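Local coordinates for putative lipid-transfer protein DIR1 (Arabidopsis thaliana, PDB 2RKN) that probably carries lipids, binding lysophospholipid and zinc, and is required for long-distance signalling in systemic acquired resistance, at residues Ala38-Ala41 against Cys42-Gly45; Cys31-Ala34 against Leu35-Ala38; Ser63-Pro66 against Lys67-Gly70. All blocks are in the same frame, centred on the assembly; numbering follows the deposited sequence.

Interaction 1: Ala38-Ala41 against Cys42-Gly45. With LP3 ((7R)-4,7-dihydroxy-N,N,N-trimethyl-10-oxo-3,5,9-trioxa-4-phosphaheptacosan-1-aminium 4-oxide), chain E.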
loop_
_atom_site.group_PDB
_atom_site.type_symbol
_atom_site.label_atom_id
_atom_site.label_comp_id
_atom_site.label_asym_id
_atom_site.label_seq_id
_atom_site.Cartn_x
_atom_site.Cartn_y
_atom_site.Cartn_z
ATOM N N ALA A 38 2.466 5.712 -7.460
ATOM C CA ALA A 38 3.395 5.041 -6.557
ATOM C C ALA A 38 4.400 4.177 -7.305
ATOM O O ALA A 38 4.141 3.727 -8.433
ATOM C CB ALA A 38 2.637 4.204 -5.501
ATOM N N ASP A 39 5.544 3.936 -6.671
ATOM C CA ASP A 39 6.592 3.162 -7.291
ATOM C C ASP A 39 6.551 1.776 -6.635
ATOM O O ASP A 39 7.032 1.632 -5.468
ATOM C CB ASP A 39 7.872 3.911 -7.056
ATOM C CG ASP A 39 9.093 3.285 -7.677
ATOM O OD1 ASP A 39 9.072 2.040 -8.028
ATOM O OD2 ASP A 39 10.061 4.098 -7.623
ATOM N N PHE A 40 5.991 0.790 -7.356
ATOM C CA PHE A 40 5.789 -0.509 -6.707
ATOM C C PHE A 40 7.037 -1.220 -6.343
ATOM O O PHE A 40 7.061 -1.846 -5.268
ATOM C CB PHE A 40 4.891 -1.467 -7.486
ATOM C CG PHE A 40 3.517 -0.947 -7.753
ATOM C CD1 PHE A 40 2.914 -0.049 -6.897
ATOM C CD2 PHE A 40 2.797 -1.429 -8.813
ATOM C CE1 PHE A 40 1.614 0.421 -7.133
ATOM C CE2 PHE A 40 1.469 -0.963 -9.029
ATOM C CZ PHE A 40 0.918 -0.022 -8.155
ATOM N N ALA A 41 8.038 -1.199 -7.221
ATOM C CA ALA A 41 9.306 -1.853 -6.902
ATOM C C ALA A 41 9.927 -1.225 -5.641
ATOM O O ALA A 41 10.562 -1.919 -4.824
ATOM C CB ALA A 41 10.252 -1.730 -8.080
ATOM N N CYS A 42 9.774 0.080 -5.485
ATOM C CA CYS A 42 10.273 0.768 -4.282
ATOM C C CYS A 42 9.530 0.237 -3.063
ATOM O O CYS A 42 10.151 -0.153 -2.068
ATOM C CB CYS A 42 10.124 2.296 -4.529
ATOM S SG CYS A 42 10.569 3.337 -3.071
ATOM N N LEU A 43 8.201 0.129 -3.224
ATOM C CA LEU A 43 7.366 -0.339 -2.098
ATOM C C LEU A 43 7.712 -1.771 -1.690
ATOM O O LEU A 43 7.785 -2.085 -0.467
ATOM C CB LEU A 43 5.854 -0.200 -2.378
ATOM C CG LEU A 43 5.310 1.227 -2.355
ATOM C CD1 LEU A 43 3.938 1.395 -3.053
ATOM C CD2 LEU A 43 5.247 1.806 -0.876
ATOM N N CYS A 44 7.940 -2.631 -2.674
ATOM C CA CYS A 44 8.407 -3.995 -2.414
ATOM C C CYS A 44 9.665 -4.073 -1.557
ATOM O O CYS A 44 9.866 -5.058 -0.866
ATOM C CB CYS A 44 8.649 -4.755 -3.728
ATOM S SG CYS A 44 7.074 -5.221 -4.459
ATOM N N GLY A 45 10.505 -3.056 -1.635
ATOM C CA GLY A 45 11.698 -2.957 -0.796
ATOM C C GLY A 45 11.414 -2.871 0.661
ATOM O O GLY A 45 12.316 -3.102 1.479
HETATM C C1 LP3 E . -1.276 10.378 10.890
HETATM C C2 LP3 E . 0.112 10.179 11.368
HETATM C C3 LP3 E . 0.929 9.520 10.317
HETATM C C4 LP3 E . -5.146 11.089 13.468
HETATM C C11 LP3 E . 1.694 7.468 10.010
HETATM C C12 LP3 E . 2.181 7.016 8.644
HETATM C C13 LP3 E . 1.263 5.973 8.007
HETATM C C14 LP3 E . 1.985 4.647 7.777
HETATM C C15 LP3 E . 0.881 3.660 7.467
HETATM C C16 LP3 E . 1.340 2.389 6.798
HETATM C C17 LP3 E . 0.359 2.097 5.672
HETATM C C18 LP3 E . 0.997 1.248 4.599
HETATM C C19 LP3 E . 0.214 1.432 3.308
HETATM C C20 LP3 E . 0.821 0.672 2.171
HETATM C C21 LP3 E . 0.263 1.442 1.003
HETATM C C22 LP3 E . 0.137 0.601 -0.241
HETATM C C23 LP3 E . 1.135 -0.512 -0.410
HETATM C C24 LP3 E . 0.986 -0.958 -1.844
HETATM C C25 LP3 E . 1.943 -2.073 -2.113
HETATM C C26 LP3 E . 2.335 -1.941 -3.562
HETATM C C27 LP3 E . 2.908 -3.225 -4.081
HETATM C C28 LP3 E . 4.322 -3.437 -3.578
HETATM O O2 LP3 E . 0.646 11.365 11.651
HETATM O O3 LP3 E . 0.638 8.246 10.162
HETATM O O11 LP3 E . 2.296 7.087 10.997
HETATM O O1P LP3 E . -4.451 10.303 10.805
HETATM O O2P LP3 E . -3.075 12.381 10.720
HETATM O O3P LP3 E . -2.197 10.310 11.867
HETATM O O4P LP3 E . -3.958 11.679 12.946
HETATM P P LP3 E . -3.441 11.166 11.582
#

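Interaction 2: Cys31-Ala34 against Leu35-Ala38. With ZN (zinc ion), chain C.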
loop_
_atom_site.group_PDB
_atom_site.type_symbol
_atom_site.label_atom_id
_atom_site.label_comp_id
_atom_site.label_asym_id
_atom_site.label_seq_id
_atom_site.Cartn_x
_atom_site.Cartn_y
_atom_site.Cartn_z
ATOM N N CYS A 31 -7.149 6.214 -1.964
ATOM C CA CYS A 31 -6.049 5.256 -1.946
ATOM C C CYS A 31 -5.679 4.776 -3.363
ATOM O O CYS A 31 -4.501 4.805 -3.734
ATOM C CB CYS A 31 -6.423 4.056 -1.066
ATOM S SG CYS A 31 -5.187 2.671 -1.172
ATOM N N CYS A 32 -6.682 4.326 -4.118
ATOM C CA CYS A 32 -6.389 3.788 -5.434
ATOM C C CYS A 32 -5.807 4.859 -6.339
ATOM O O CYS A 32 -4.920 4.562 -7.145
ATOM C CB CYS A 32 -7.627 3.135 -6.021
ATOM S SG CYS A 32 -8.184 1.642 -5.179
ATOM N N THR A 33 -6.287 6.086 -6.226
ATOM C CA THR A 33 -5.776 7.137 -7.086
ATOM C C THR A 33 -4.298 7.457 -6.783
ATOM O O THR A 33 -3.491 7.695 -7.660
ATOM C CB THR A 33 -6.630 8.391 -6.926
ATOM O OG1 THR A 33 -7.966 8.087 -7.399
ATOM C CG2 THR A 33 -6.002 9.539 -7.701
ATOM N N ALA A 34 -3.952 7.460 -5.487
ATOM C CA ALA A 34 -2.582 7.736 -5.082
ATOM C C ALA A 34 -1.669 6.644 -5.627
ATOM O O ALA A 34 -0.572 6.914 -6.071
ATOM C CB ALA A 34 -2.511 7.744 -3.543
ATOM N N LEU A 35 -2.142 5.384 -5.585
ATOM C CA LEU A 35 -1.291 4.287 -6.045
ATOM C C LEU A 35 -0.948 4.397 -7.551
ATOM O O LEU A 35 0.059 3.807 -8.002
ATOM C CB LEU A 35 -2.021 2.914 -5.843
ATOM C CG LEU A 35 -1.927 2.466 -4.404
ATOM C CD1 LEU A 35 -2.581 1.040 -4.414
ATOM C CD2 LEU A 35 -0.540 2.372 -3.820
ATOM N N GLN A 36 -1.747 5.180 -8.316
ATOM C CA GLN A 36 -1.434 5.437 -9.729
ATOM C C GLN A 36 -0.092 6.189 -9.919
ATOM O O GLN A 36 0.438 6.197 -11.035
ATOM C CB GLN A 36 -2.589 6.186 -10.432
ATOM C CG GLN A 36 -3.882 5.396 -10.355
ATOM C CD GLN A 36 -5.095 6.097 -10.978
ATOM O OE1 GLN A 36 -4.951 7.045 -11.728
ATOM N NE2 GLN A 36 -6.310 5.559 -10.711
ATOM N N HIS A 37 0.423 6.862 -8.853
ATOM C CA HIS A 37 1.735 7.499 -8.953
ATOM C C HIS A 37 2.736 6.928 -7.944
ATOM O O HIS A 37 3.779 7.577 -7.624
ATOM C CB HIS A 37 1.666 9.041 -8.918
ATOM C CG HIS A 37 0.985 9.604 -7.707
ATOM N ND1 HIS A 37 -0.319 10.064 -7.721
ATOM C CD2 HIS A 37 1.445 9.819 -6.451
ATOM C CE1 HIS A 37 -0.630 10.524 -6.521
ATOM N NE2 HIS A 37 0.419 10.380 -5.733
ATOM N N ALA A 38 2.466 5.712 -7.460
ATOM C CA ALA A 38 3.395 5.041 -6.557
ATOM C C ALA A 38 4.400 4.177 -7.305
ATOM O O ALA A 38 4.141 3.727 -8.433
ATOM C CB ALA A 38 2.637 4.204 -5.501
HETATM ZN ZN ZN C . -1.333 11.562 -4.940
HETATM O O HOH W 1 -2.907 9.693 -9.133
HETATM O O HOH W 2 -3.345 11.150 -5.303
#

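Interaction 3: Ser63-Pro66 against Lys67-Gly70. With LP3 ((7R)-4,7-dihydroxy-N,N,N-trimethyl-10-oxo-3,5,9-trioxa-4-phosphaheptacosan-1-aminium 4-oxide), chain F.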
loop_
_atom_site.group_PDB
_atom_site.type_symbol
_atom_site.label_atom_id
_atom_site.label_comp_id
_atom_site.label_asym_id
_atom_site.label_seq_id
_atom_site.Cartn_x
_atom_site.Cartn_y
_atom_site.Cartn_z
ATOM N N SER A 63 0.479 -6.626 -1.219
ATOM C CA SER A 63 0.852 -7.141 -2.542
ATOM C C SER A 63 -0.359 -7.106 -3.480
ATOM O O SER A 63 -0.245 -6.839 -4.664
ATOM C CB SER A 63 1.386 -8.572 -2.403
ATOM O OG SER A 63 1.559 -9.210 -3.656
ATOM N N ALA A 64 -1.528 -7.369 -2.928
ATOM C CA ALA A 64 -2.774 -7.501 -3.691
ATOM C C ALA A 64 -3.486 -6.193 -4.030
ATOM O O ALA A 64 -4.459 -6.185 -4.775
ATOM C CB ALA A 64 -3.764 -8.384 -2.897
ATOM N N LEU A 65 -3.021 -5.092 -3.451
ATOM C CA LEU A 65 -3.805 -3.865 -3.503
ATOM C C LEU A 65 -3.885 -3.248 -4.905
ATOM O O LEU A 65 -4.977 -2.931 -5.388
ATOM C CB LEU A 65 -3.315 -2.881 -2.450
ATOM C CG LEU A 65 -4.135 -1.603 -2.332
ATOM C CD1 LEU A 65 -5.579 -1.870 -2.161
ATOM C CD2 LEU A 65 -3.630 -0.767 -1.192
ATOM N N PRO A 66 -2.737 -3.133 -5.599
ATOM C CA PRO A 66 -2.914 -2.658 -6.992
ATOM C C PRO A 66 -3.967 -3.369 -7.808
ATOM O O PRO A 66 -4.796 -2.670 -8.458
ATOM C CB PRO A 66 -1.465 -2.754 -7.589
ATOM C CG PRO A 66 -0.578 -2.573 -6.381
ATOM C CD PRO A 66 -1.321 -3.413 -5.294
ATOM N N LYS A 67 -4.015 -4.731 -7.833
ATOM C CA LYS A 67 -5.066 -5.482 -8.533
ATOM C C LYS A 67 -6.420 -5.087 -7.993
ATOM O O LYS A 67 -7.306 -4.810 -8.766
ATOM C CB LYS A 67 -4.878 -7.044 -8.469
ATOM C CG LYS A 67 -5.937 -7.941 -9.205
ATOM C CD LYS A 67 -5.896 -9.415 -8.681
ATOM C CE LYS A 67 -6.884 -10.345 -9.359
ATOM N NZ LYS A 67 -6.158 -11.069 -10.482
ATOM N N GLN A 68 -6.542 -4.943 -6.664
ATOM C CA GLN A 68 -7.861 -4.539 -6.086
ATOM C C GLN A 68 -8.309 -3.199 -6.612
ATOM O O GLN A 68 -9.487 -2.968 -6.815
ATOM C CB GLN A 68 -7.833 -4.442 -4.557
ATOM C CG GLN A 68 -8.099 -5.716 -3.857
ATOM C CD GLN A 68 -8.709 -5.425 -2.473
ATOM O OE1 GLN A 68 -8.003 -5.239 -1.488
ATOM N NE2 GLN A 68 -10.047 -5.307 -2.445
ATOM N N CYS A 69 -7.351 -2.343 -6.898
ATOM C CA CYS A 69 -7.610 -1.008 -7.390
ATOM C C CYS A 69 -7.793 -0.958 -8.900
ATOM O O CYS A 69 -8.038 0.114 -9.446
ATOM C CB CYS A 69 -6.487 -0.074 -6.930
ATOM S SG CYS A 69 -6.536 0.456 -5.178
ATOM N N GLY A 70 -7.684 -2.106 -9.560
ATOM C CA GLY A 70 -7.923 -2.135 -11.001
ATOM C C GLY A 70 -6.746 -1.596 -11.791
ATOM O O GLY A 70 -6.877 -1.263 -12.982
HETATM C C1 LP3 F . 6.475 9.460 12.226
HETATM C C2 LP3 F . 6.038 8.152 11.670
HETATM C C3 LP3 F . 6.268 8.104 10.199
HETATM C C4 LP3 F . 6.366 12.844 10.309
HETATM C C11 LP3 F . 6.437 6.579 8.605
HETATM C C12 LP3 F . 6.148 5.115 8.410
HETATM C C13 LP3 F . 5.971 4.751 6.939
HETATM C C14 LP3 F . 5.364 3.348 6.871
HETATM C C15 LP3 F . 5.869 2.649 5.628
HETATM C C16 LP3 F . 5.186 1.335 5.321
HETATM C C17 LP3 F . 5.280 1.040 3.824
HETATM C C18 LP3 F . 4.962 -0.421 3.535
HETATM C C19 LP3 F . 4.511 -0.753 2.115
HETATM C C20 LP3 F . 5.124 -2.135 1.898
HETATM C C21 LP3 F . 4.321 -3.113 1.083
HETATM C C22 LP3 F . 4.911 -4.520 1.184
HETATM C C23 LP3 F . 4.444 -5.541 0.119
HETATM C C24 LP3 F . 4.932 -6.959 0.462
HETATM C C25 LP3 F . 4.421 -8.068 -0.472
HETATM C C26 LP3 F . 4.575 -9.505 0.070
HETATM C C27 LP3 F . 3.596 -10.561 -0.504
HETATM C C28 LP3 F . 3.427 -11.848 0.306
HETATM O O2 LP3 F . 6.577 7.138 12.342
HETATM O O3 LP3 F . 6.850 7.002 9.780
HETATM O O11 LP3 F . 6.308 7.334 7.663
HETATM O O1P LP3 F . 5.519 12.474 13.659
HETATM O O2P LP3 F . 4.091 12.028 11.712
HETATM O O3P LP3 F . 5.425 10.186 12.669
HETATM O O4P LP3 F . 6.649 12.024 11.428
HETATM P P LP3 F . 5.452 11.693 12.341
HETATM O O HOH W 3 -1.527 -6.303 -7.132
#

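Interaction 1: Ala38-Ala41 against Cys42-Gly45
Asp39 caps the start of helix 40-44, which carries the Cys-X-Cys motif of the lipid-transfer fold (Cys42-Leu43-Cys44), by reaching forward with its carboxylate to Cys42 N, the usual N-cap bond. The swing is set at chi1, with CG anti to the backbone N (-178°). OD1 of Asp39 accepts from Cys42 N at 3.3 Å, met from above the carboxylate plane, while the CB of Cys42 lies against the same carboxylate, 3.5 Å from Asp39 CG. The Asp39 carbonyl O also takes Leu43 N (2.9 Å), giving the helix its first regular bond. One residue on, Cys44 N reaches Phe40 O at 2.8 Å with a nearly straight N-H (166°). Gly45 N bonds weakly to Ala41 O and more closely to Cys42 O, at 3.0 Å.

The apolar side turns to the ligand. Leu43 CD1 comes to the edge of the Phe40 ring, near its plane and 4.2 Å from Phe40 CD1, and Ala38 CB touches the same methyl. The acyl tail of one lysophospholipid ends here: its C26 is 3.7 Å from Leu43 CD1, and its terminal C28 approaches Cys44 SG (3.4 Å). The short helix thus forms part of the wall of the lipid pocket. Disulfides tie Cys42 to Cys5 in the N-terminal segment and Cys44 to the C-terminal Cys77, while Phe40 leans on Leu71 and Cys44 on Pro75 in the loop that follows helix 59-68.

Interaction 2: Cys31-Ala34 against Leu35-Ala38
The His37 ring lies over the Ala34 carbonyl and binds zinc. Ala34 O stands 3.4 Å above the imidazole plane, near the ring centre. The ring comes back over the helix because CG sits between the backbone N and the carbonyl carbon (chi1 56°), a setting that folds the side chain over its own backbone. NE2 of His37 lies 2.3 Å from the zinc ion, water 2 is a further ligand at 2.1 Å from the metal, and Glu11 on helix 9-15 adds a carboxylate. The exact ring position relative to the metal is doubtful: the histidine has two deposited conformers, and in this one CE1 of His37 comes implausibly close to the zinc (2.0 Å).

Hydrogen bonds carry the chain out of helix 29-35 into a type I turn spanning Leu35 to Ala38. Leu35 N still makes a helical bond to Cys31 O (3.1 Å). Gln36 N is then shared between Thr33 O and, weakly, Cys32 O, and His37 N goes to Ala34 O (3.0 Å). In this conformer water 1 bridges the two segments, donating to Thr33 O at 2.6 Å and accepting from His37 ND1, which would help to fix the imidazole's rotation.

Apolar packing is loose, with Leu35 CD1 4.5 Å from Cys31 SG. Leu35 also touches Met7, Leu71 and a bound lysophospholipid, and Cys31 is disulfide-bonded to Cys15.

Interaction 3: Ser63-Pro66 against Lys67-Gly70
The flat peptide groups of Ala64 and Leu65 meet Gln68 and Cys69 in different ways. Gln68 N comes to Ala64 O in the plane of that carbonyl, at 3.1 Å, as in a regular helical turn. Cys69 N instead approaches Leu65 O almost head-on to the C=O (171°), at 2.9 Å, and also forms a weak bond with Pro66 O.

Pro66 disturbs the turn before. Its ring nitrogen has no hydrogen to give, and the helix is kinked there; Lys67 N stands 5.4 Å from Ser63 O, too far for a direct bond. Water 3 fills the place, donating to Ser63 O at 2.8 Å and accepting from Lys67 N at 3.0 Å, so both polar groups are satisfied across the bend.

Among the side chains, Leu65, in the conformer described (one of two), runs with CG anti to its backbone N (chi1 -175°), which lets CD1 come up against Cys69 SG at 3.9 Å and pass obliquely over the CB of Gln68. At the other end Ser63 CB lies 3.5 Å from C27 of a lysophospholipid tail; in this one of its two conformers the serine hydroxyl is held by the backbone O of Cys77.

Leu65 also fits against Val19 and Pro27, and Pro66 against Pro75. Beyond Cys69, Gly70, with positive phi, closes helix 59-68 in a Schellman motif.

Along the chain, interaction 2 comes first, interaction 1 follows at once and shares Ala38 with it, and interaction 3 lies later on helix 59-68. Their centres are 10 to 13 Å apart, and each touches the other two. Interactions 2 and 3 are joined covalently by the Cys32-Cys69 disulfide and by Leu35 CD1 packing on Leu65 CG (3.7 Å). The Phe40 ring of interaction 1 reaches both others, meeting Leu35 O and Pro66 CG. Helices 29-35, 40-44 and 59-68 thus converge around the bound lipids, in the disulfide-braced fold of non-specific lipid-transfer proteins, while the zinc site lies just beyond the end of helix 29-35, shared with helix 9-15.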